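PDB 6HND: aromatic-amino-acid:2-oxoglutarate transaminase, which probably transfers amino groups between aromatic amino acids and 2-oxo acids such as 2-oxoglutarate, using pyridoxal 5'-phosphate as cofactor. Local coordinates for residues A512-E515 against F516-G520; L459-L462 against I463-G466; D360-K363 against N364-V368. All coordinates share one frame; numbering follows the deposited sequence.

Interaction 1. Residues A512-E515 against F516-G520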
loop_
_atom_site.group_PDB
_atom_site.type_symbol
_atom_site.label_atom_id
_atom_site.label_comp_id
_atom_site.label_asym_id
_atom_site.label_seq_id
_atom_site.Cartn_x
_atom_site.Cartn_y
_atom_site.Cartn_z
ATOM N N ALA B 512 3.907 -40.164 10.720
ATOM C CA ALA B 512 5.311 -39.715 10.584
ATOM C C ALA B 512 5.983 -39.602 11.965
ATOM O O ALA B 512 7.136 -40.029 12.088
ATOM C CB ALA B 512 5.339 -38.408 9.837
ATOM N N VAL B 513 5.299 -39.050 12.982
ATOM C CA VAL B 513 5.896 -38.880 14.340
ATOM C C VAL B 513 6.085 -40.266 14.954
ATOM O O VAL B 513 7.180 -40.523 15.521
ATOM C CB VAL B 513 5.094 -37.958 15.281
ATOM C CG1 VAL B 513 5.822 -37.824 16.610
ATOM C CG2 VAL B 513 4.832 -36.571 14.701
ATOM N N TYR B 514 5.064 -41.117 14.844
ATOM C CA TYR B 514 5.087 -42.523 15.314
ATOM C C TYR B 514 6.314 -43.249 14.753
ATOM O O TYR B 514 7.068 -43.834 15.549
ATOM C CB TYR B 514 3.842 -43.307 14.900
ATOM C CG TYR B 514 3.847 -44.688 15.508
ATOM C CD1 TYR B 514 3.569 -44.851 16.854
ATOM C CD2 TYR B 514 4.204 -45.812 14.774
ATOM C CE1 TYR B 514 3.613 -46.097 17.453
ATOM C CE2 TYR B 514 4.254 -47.071 15.362
ATOM C CZ TYR B 514 3.959 -47.215 16.710
ATOM O OH TYR B 514 4.001 -48.422 17.351
ATOM N N GLU B 515 6.510 -43.220 13.432
ATOM C CA GLU B 515 7.657 -43.919 12.807
ATOM C C GLU B 515 8.934 -43.311 13.367
ATOM O O GLU B 515 9.860 -44.071 13.692
ATOM C CB GLU B 515 7.647 -43.844 11.282
ATOM C CG GLU B 515 8.516 -44.921 10.624
ATOM C CD GLU B 515 9.100 -44.541 9.265
ATOM O OE1 GLU B 515 10.356 -44.370 9.172
ATOM O OE2 GLU B 515 8.309 -44.391 8.298
ATOM N N PHE B 516 8.984 -41.992 13.502
ATOM C CA PHE B 516 10.231 -41.283 13.889
ATOM C C PHE B 516 10.637 -41.754 15.288
ATOM O O PHE B 516 11.837 -42.081 15.487
ATOM C CB PHE B 516 10.051 -39.772 13.758
ATOM C CG PHE B 516 11.177 -38.949 14.320
ATOM C CD1 PHE B 516 12.332 -38.739 13.591
ATOM C CD2 PHE B 516 11.051 -38.337 15.546
ATOM C CE1 PHE B 516 13.363 -37.970 14.101
ATOM C CE2 PHE B 516 12.078 -37.566 16.058
ATOM C CZ PHE B 516 13.237 -37.389 15.340
ATOM N N PHE B 517 9.668 -41.836 16.207
ATOM C CA PHE B 517 9.858 -42.331 17.599
ATOM C C PHE B 517 10.224 -43.829 17.610
ATOM O O PHE B 517 11.205 -44.202 18.304
ATOM C CB PHE B 517 8.633 -41.999 18.457
ATOM C CG PHE B 517 8.735 -40.674 19.184
ATOM C CD1 PHE B 517 8.555 -39.472 18.507
ATOM C CD2 PHE B 517 9.064 -40.632 20.534
ATOM C CE1 PHE B 517 8.652 -38.263 19.173
ATOM C CE2 PHE B 517 9.176 -39.425 21.198
ATOM C CZ PHE B 517 8.964 -38.243 20.514
ATOM N N SER B 518 9.510 -44.657 16.839
ATOM C CA SER B 518 9.780 -46.114 16.674
ATOM C C SER B 518 11.224 -46.327 16.182
ATOM O O SER B 518 11.868 -47.287 16.650
ATOM C CB SER B 518 8.787 -46.764 15.745
ATOM O OG SER B 518 7.449 -46.440 16.127
ATOM N N ASN B 519 11.718 -45.439 15.309
ATOM C CA ASN B 519 13.087 -45.480 14.734
ATOM C C ASN B 519 14.149 -45.015 15.745
ATOM O O ASN B 519 15.327 -44.979 15.345
ATOM C CB ASN B 519 13.192 -44.624 13.470
ATOM C CG ASN B 519 12.328 -45.121 12.335
ATOM O OD1 ASN B 519 11.724 -46.184 12.428
ATOM N ND2 ASN B 519 12.240 -44.340 11.273
ATOM N N GLY B 520 13.782 -44.698 16.992
ATOM C CA GLY B 520 14.703 -44.148 18.005
ATOM C C GLY B 520 15.058 -42.682 17.752
ATOM O O GLY B 520 16.142 -42.257 18.223
#

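Interaction 2. Residues L459-L462 against I463-G466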
loop_
_atom_site.group_PDB
_atom_site.type_symbol
_atom_site.label_atom_id
_atom_site.label_comp_id
_atom_site.label_asym_id
_atom_site.label_seq_id
_atom_site.Cartn_x
_atom_site.Cartn_y
_atom_site.Cartn_z
ATOM N N LEU B 459 11.077 -32.966 10.809
ATOM C CA LEU B 459 10.442 -32.164 9.731
ATOM C C LEU B 459 10.645 -32.894 8.393
ATOM O O LEU B 459 9.642 -33.095 7.672
ATOM C CB LEU B 459 11.026 -30.750 9.696
ATOM C CG LEU B 459 10.315 -29.783 8.743
ATOM C CD1 LEU B 459 8.853 -29.589 9.135
ATOM C CD2 LEU B 459 11.041 -28.436 8.672
ATOM N N TRP B 460 11.878 -33.318 8.081
ATOM C CA TRP B 460 12.153 -34.108 6.853
ATOM C C TRP B 460 11.192 -35.308 6.790
ATOM O O TRP B 460 10.633 -35.540 5.715
ATOM C CB TRP B 460 13.607 -34.564 6.792
ATOM C CG TRP B 460 14.570 -33.468 6.490
ATOM C CD1 TRP B 460 15.549 -32.976 7.306
ATOM C CD2 TRP B 460 14.642 -32.725 5.264
ATOM N NE1 TRP B 460 16.234 -31.985 6.659
ATOM C CE2 TRP B 460 15.696 -31.802 5.413
ATOM C CE3 TRP B 460 13.922 -32.750 4.066
ATOM C CZ2 TRP B 460 16.036 -30.907 4.400
ATOM C CZ3 TRP B 460 14.252 -31.858 3.072
ATOM C CH2 TRP B 460 15.295 -30.950 3.239
ATOM N N LYS B 461 10.978 -36.012 7.907
ATOM C CA LYS B 461 10.065 -37.188 7.988
ATOM C C LYS B 461 8.616 -36.816 7.611
ATOM O O LYS B 461 7.969 -37.579 6.859
ATOM C CB LYS B 461 10.093 -37.781 9.399
ATOM C CG LYS B 461 9.592 -39.209 9.476
ATOM C CD LYS B 461 10.275 -40.108 8.458
ATOM C CE LYS B 461 10.293 -41.556 8.859
ATOM N NZ LYS B 461 10.806 -42.381 7.748
ATOM N N LEU B 462 8.101 -35.708 8.144
ATOM C CA LEU B 462 6.731 -35.218 7.833
ATOM C C LEU B 462 6.653 -34.943 6.326
ATOM O O LEU B 462 5.675 -35.396 5.691
ATOM C CB LEU B 462 6.411 -33.935 8.616
ATOM C CG LEU B 462 6.410 -34.018 10.144
ATOM C CD1 LEU B 462 5.907 -32.717 10.713
ATOM C CD2 LEU B 462 5.559 -35.145 10.653
ATOM N N ILE B 463 7.646 -34.229 5.770
ATOM C CA ILE B 463 7.681 -33.889 4.311
ATOM C C ILE B 463 7.623 -35.198 3.512
ATOM O O ILE B 463 6.743 -35.296 2.640
ATOM C CB ILE B 463 8.894 -33.021 3.939
ATOM C CG1 ILE B 463 8.862 -31.661 4.649
ATOM C CG2 ILE B 463 8.993 -32.868 2.425
ATOM C CD1 ILE B 463 10.185 -30.928 4.627
ATOM N N SER B 464 8.432 -36.202 3.873
ATOM C CA SER B 464 8.430 -37.547 3.225
ATOM C C SER B 464 7.072 -38.237 3.407
ATOM O O SER B 464 6.648 -38.902 2.452
ATOM C CB SER B 464 9.573 -38.433 3.663
ATOM O OG SER B 464 9.490 -38.741 5.029
ATOM N N TYR B 465 6.354 -38.002 4.509
ATOM C CA TYR B 465 4.991 -38.571 4.735
ATOM C C TYR B 465 3.876 -37.728 4.073
ATOM O O TYR B 465 2.711 -38.163 4.120
ATOM C CB TYR B 465 4.749 -38.786 6.231
ATOM C CG TYR B 465 5.092 -40.170 6.724
ATOM C CD1 TYR B 465 6.411 -40.605 6.812
ATOM C CD2 TYR B 465 4.093 -41.046 7.118
ATOM C CE1 TYR B 465 6.722 -41.879 7.270
ATOM C CE2 TYR B 465 4.387 -42.309 7.600
ATOM C CZ TYR B 465 5.701 -42.730 7.659
ATOM O OH TYR B 465 5.955 -43.984 8.113
ATOM N N GLY B 466 4.205 -36.570 3.488
ATOM C CA GLY B 466 3.275 -35.754 2.685
ATOM C C GLY B 466 2.401 -34.842 3.531
ATOM O O GLY B 466 1.228 -34.620 3.187
#

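Interaction 3. Residues D360-K363 against N364-V368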
loop_
_atom_site.group_PDB
_atom_site.type_symbol
_atom_site.label_atom_id
_atom_site.label_comp_id
_atom_site.label_asym_id
_atom_site.label_seq_id
_atom_site.Cartn_x
_atom_site.Cartn_y
_atom_site.Cartn_z
ATOM N N ASP B 360 -2.869 10.555 13.854
ATOM C CA ASP B 360 -2.409 11.718 13.050
ATOM C C ASP B 360 -0.975 11.470 12.589
ATOM O O ASP B 360 -0.631 11.854 11.452
ATOM C CB ASP B 360 -2.466 13.041 13.828
ATOM C CG ASP B 360 -3.870 13.573 14.029
ATOM O OD1 ASP B 360 -4.776 13.144 13.257
ATOM O OD2 ASP B 360 -4.062 14.386 14.990
ATOM N N ALA B 361 -0.154 10.928 13.477
ATOM C CA ALA B 361 1.261 10.609 13.213
ATOM C C ALA B 361 1.315 9.462 12.198
ATOM O O ALA B 361 2.113 9.573 11.261
ATOM C CB ALA B 361 1.987 10.296 14.495
ATOM N N VAL B 362 0.461 8.445 12.325
ATOM C CA VAL B 362 0.378 7.337 11.322
ATOM C C VAL B 362 0.023 7.932 9.946
ATOM O O VAL B 362 0.626 7.515 8.895
ATOM C CB VAL B 362 -0.586 6.207 11.728
ATOM C CG1 VAL B 362 -0.798 5.211 10.604
ATOM C CG2 VAL B 362 -0.109 5.459 12.962
ATOM N N LYS B 363 -0.894 8.884 9.915
ATOM C CA LYS B 363 -1.313 9.553 8.658
ATOM C C LYS B 363 -0.082 10.142 7.962
ATOM O O LYS B 363 0.086 9.893 6.736
ATOM C CB LYS B 363 -2.371 10.635 8.895
ATOM C CG LYS B 363 -3.060 11.112 7.622
ATOM C CD LYS B 363 -3.035 12.610 7.396
ATOM C CE LYS B 363 -2.674 13.010 5.971
ATOM N NZ LYS B 363 -1.605 14.046 5.916
ATOM N N ASN B 364 0.765 10.872 8.696
ATOM C CA ASN B 364 1.931 11.557 8.086
ATOM C C ASN B 364 2.908 10.494 7.577
ATOM O O ASN B 364 3.541 10.766 6.524
ATOM C CB ASN B 364 2.559 12.601 9.014
ATOM C CG ASN B 364 1.642 13.774 9.349
ATOM O OD1 ASN B 364 0.791 14.164 8.553
ATOM N ND2 ASN B 364 1.794 14.331 10.545
ATOM N N TYR B 365 3.046 9.339 8.266
ATOM C CA TYR B 365 3.908 8.199 7.821
ATOM C C TYR B 365 3.355 7.604 6.520
ATOM O O TYR B 365 4.133 7.328 5.594
ATOM C CB TYR B 365 3.957 7.071 8.856
ATOM C CG TYR B 365 4.889 5.921 8.536
ATOM C CD1 TYR B 365 6.148 6.142 8.006
ATOM C CD2 TYR B 365 4.527 4.612 8.793
ATOM C CE1 TYR B 365 7.033 5.106 7.773
ATOM C CE2 TYR B 365 5.392 3.559 8.554
ATOM C CZ TYR B 365 6.662 3.807 8.064
ATOM O OH TYR B 365 7.528 2.785 7.813
ATOM N N SER B 366 2.041 7.380 6.457
ATOM C CA SER B 366 1.374 6.760 5.290
ATOM C C SER B 366 1.636 7.626 4.059
ATOM O O SER B 366 1.862 7.068 2.954
ATOM C CB SER B 366 -0.073 6.594 5.560
ATOM O OG SER B 366 -0.243 5.836 6.737
ATOM N N ASP B 367 1.618 8.946 4.254
ATOM C CA ASP B 367 1.849 9.937 3.184
ATOM C C ASP B 367 3.235 9.708 2.559
ATOM O O ASP B 367 3.428 10.100 1.417
ATOM C CB ASP B 367 1.703 11.353 3.731
ATOM C CG ASP B 367 0.281 11.902 3.790
ATOM O OD1 ASP B 367 -0.633 11.347 3.108
ATOM O OD2 ASP B 367 0.104 12.898 4.532
ATOM N N VAL B 368 4.180 9.099 3.279
ATOM C CA VAL B 368 5.528 8.804 2.728
ATOM C C VAL B 368 5.545 7.441 2.026
ATOM O O VAL B 368 5.894 7.401 0.813
ATOM C CB VAL B 368 6.591 8.894 3.830
ATOM C CG1 VAL B 368 7.979 8.643 3.263
ATOM C CG2 VAL B 368 6.524 10.231 4.556
#

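Interaction 1. Residues A512-E515 against F516-G520
Val513 and Phe517 form the tightly packed part of this last helical turn: they run alongside each other on one helix face, with Val513 CG1 3.7 Å from Phe517 CD1. With CG1 trans to the backbone N (chi1 -178°), this methyl is the branch that touches the ring. Both side chains continue onto strand 438-443, Val513 on Phe441 and Phe517 on Ile443, while the Phe517 ring stacks on Tyr427. Val513 O takes the Phe517 N-H at 2.9 Å and lies in plane at the edge of that ring. Helix 499-518 ends here in a Schellman motif, with Gly520 at positive phi (74°) and its N bonded back to Phe517 O. Exposed Ser518 lies on the more open side. Its OG donates to Tyr514 O over 2.7 Å from above the carbonyl plane, while Ser518 N reaches the same oxygen at 2.9 Å. That hydroxyl oxygen sits over one face of the Tyr514 ring, offset toward the rim, 3.3 Å from CE2. Asn519 ND2 donates to Glu515 OE1, with amide and carboxylate planes 51° apart; the position of OE1 is less certain. Helix 451-465 supplies Glu515 with further partners, Lys461 at OE1 and Tyr465 at OE2.

Interaction 2. Residues L459-L462 against I463-G466
Ser464 OG donates to Lys461 O at 2.6 Å, and Tyr465 N reaches the same oxygen at 2.9 Å, both from one face of the carbonyl plane. The serine hydroxyl lies between its own N and carbonyl carbon (chi1 64°), a setting that turns it back onto the preceding turn. Two regular helical bonds precede this pair, Ile463 N to Leu459 O and Ser464 N to Trp460 O. Helix 451-465 then closes in a Schellman motif: Gly466, at positive phi, gives its N-H to Ile463 O at 3.0 Å and, weakly, to Leu462 O. The apolar contacts centre on Ile463 CD1, which meets Trp460 CE3 obliquely at 4.2 Å and Leu459 CG at 4.3 Å. Trp460 also faces the second subunit, bonding Asp26 there through NE1 and meeting Phe32 of that subunit edge-to-face. Lys461 and Tyr465 run alongside each other, with lysine CE 3.9 Å from tyrosine CE1; a bend at chi2 (51°) lays the outer lysine chain along the tyrosine ring. Their polar ends converge on Glu515: a salt bridge and a probable hydrogen bond, both modelled doubtfully short, would favour the charged carboxylate and tie this helix end to helix 499-518.

Interaction 3. Residues D360-K363 against N364-V368
Asp360 meets Asn364 through the backbone: Asn364 N donates to Asp360 O at 3.2 Å, the first of four successive helical bonds. The asparagine amide turns back toward the same carbonyl, its CG 3.6 Å from Asp360 O. Ala361 supplies the next acceptor, for Tyr365 N, while its methyl packs on Val176 of helix 166-177. The Tyr365 ring projects from the helix, and its hydroxyl bonds Asn171 on helix 166-177. Val362 O takes two donors, Ser366 N at 2.8 Å and Ser366 OG at 2.9 Å. The amide approaches nearly end-on to the C=O, whereas the hydroxyl lies above the carbonyl plane, 46° out of it. With OG anti to its carbonyl carbon (chi1 -56°), the serine hydroxyl folds back on the helix and spends its proton on Val362 O. Val362 CG1 lies 4.0 Å from that OG, and both side chains touch Lys172. Lys363 O accepts from Asp367 N, the fourth bond. The lysine chain curls through three torsions off their staggered values (chi2 -126°) and so brings NZ onto Asp367 OD2, a salt bridge whose very short 2.5 Å calls for caution. The aspartate oxygen also has a long, weak ion pair with Arg196 of the second subunit. This i to i+4 lysine-aspartate pair is a familiar intrahelical salt bridge, here at the subunit interface, with the Asp367 side chain about 11 Å from a bound pyridoxal phosphate.

In the fold
Along the chain the contacts occur in series, interaction 3, then interaction 2, then interaction 1; each closes only a helical turn, and none nests within or crosses another. Interaction 3 lies on helix 356-369, directly after strand 350-355 of the seven-stranded mixed sheet, and packs against helix 166-177. The other two lie across the chain's centre from it, with nearest atoms about 31 Å away for interaction 2 and about 40 Å for interaction 1. They mark the ends of helices 451-465 and 499-518, which meet beside the four-stranded antiparallel sheet. There Ala512 CB packs 3.4 Å from Leu462 CD2. Interactions 2 and 3 both also reach the second subunit.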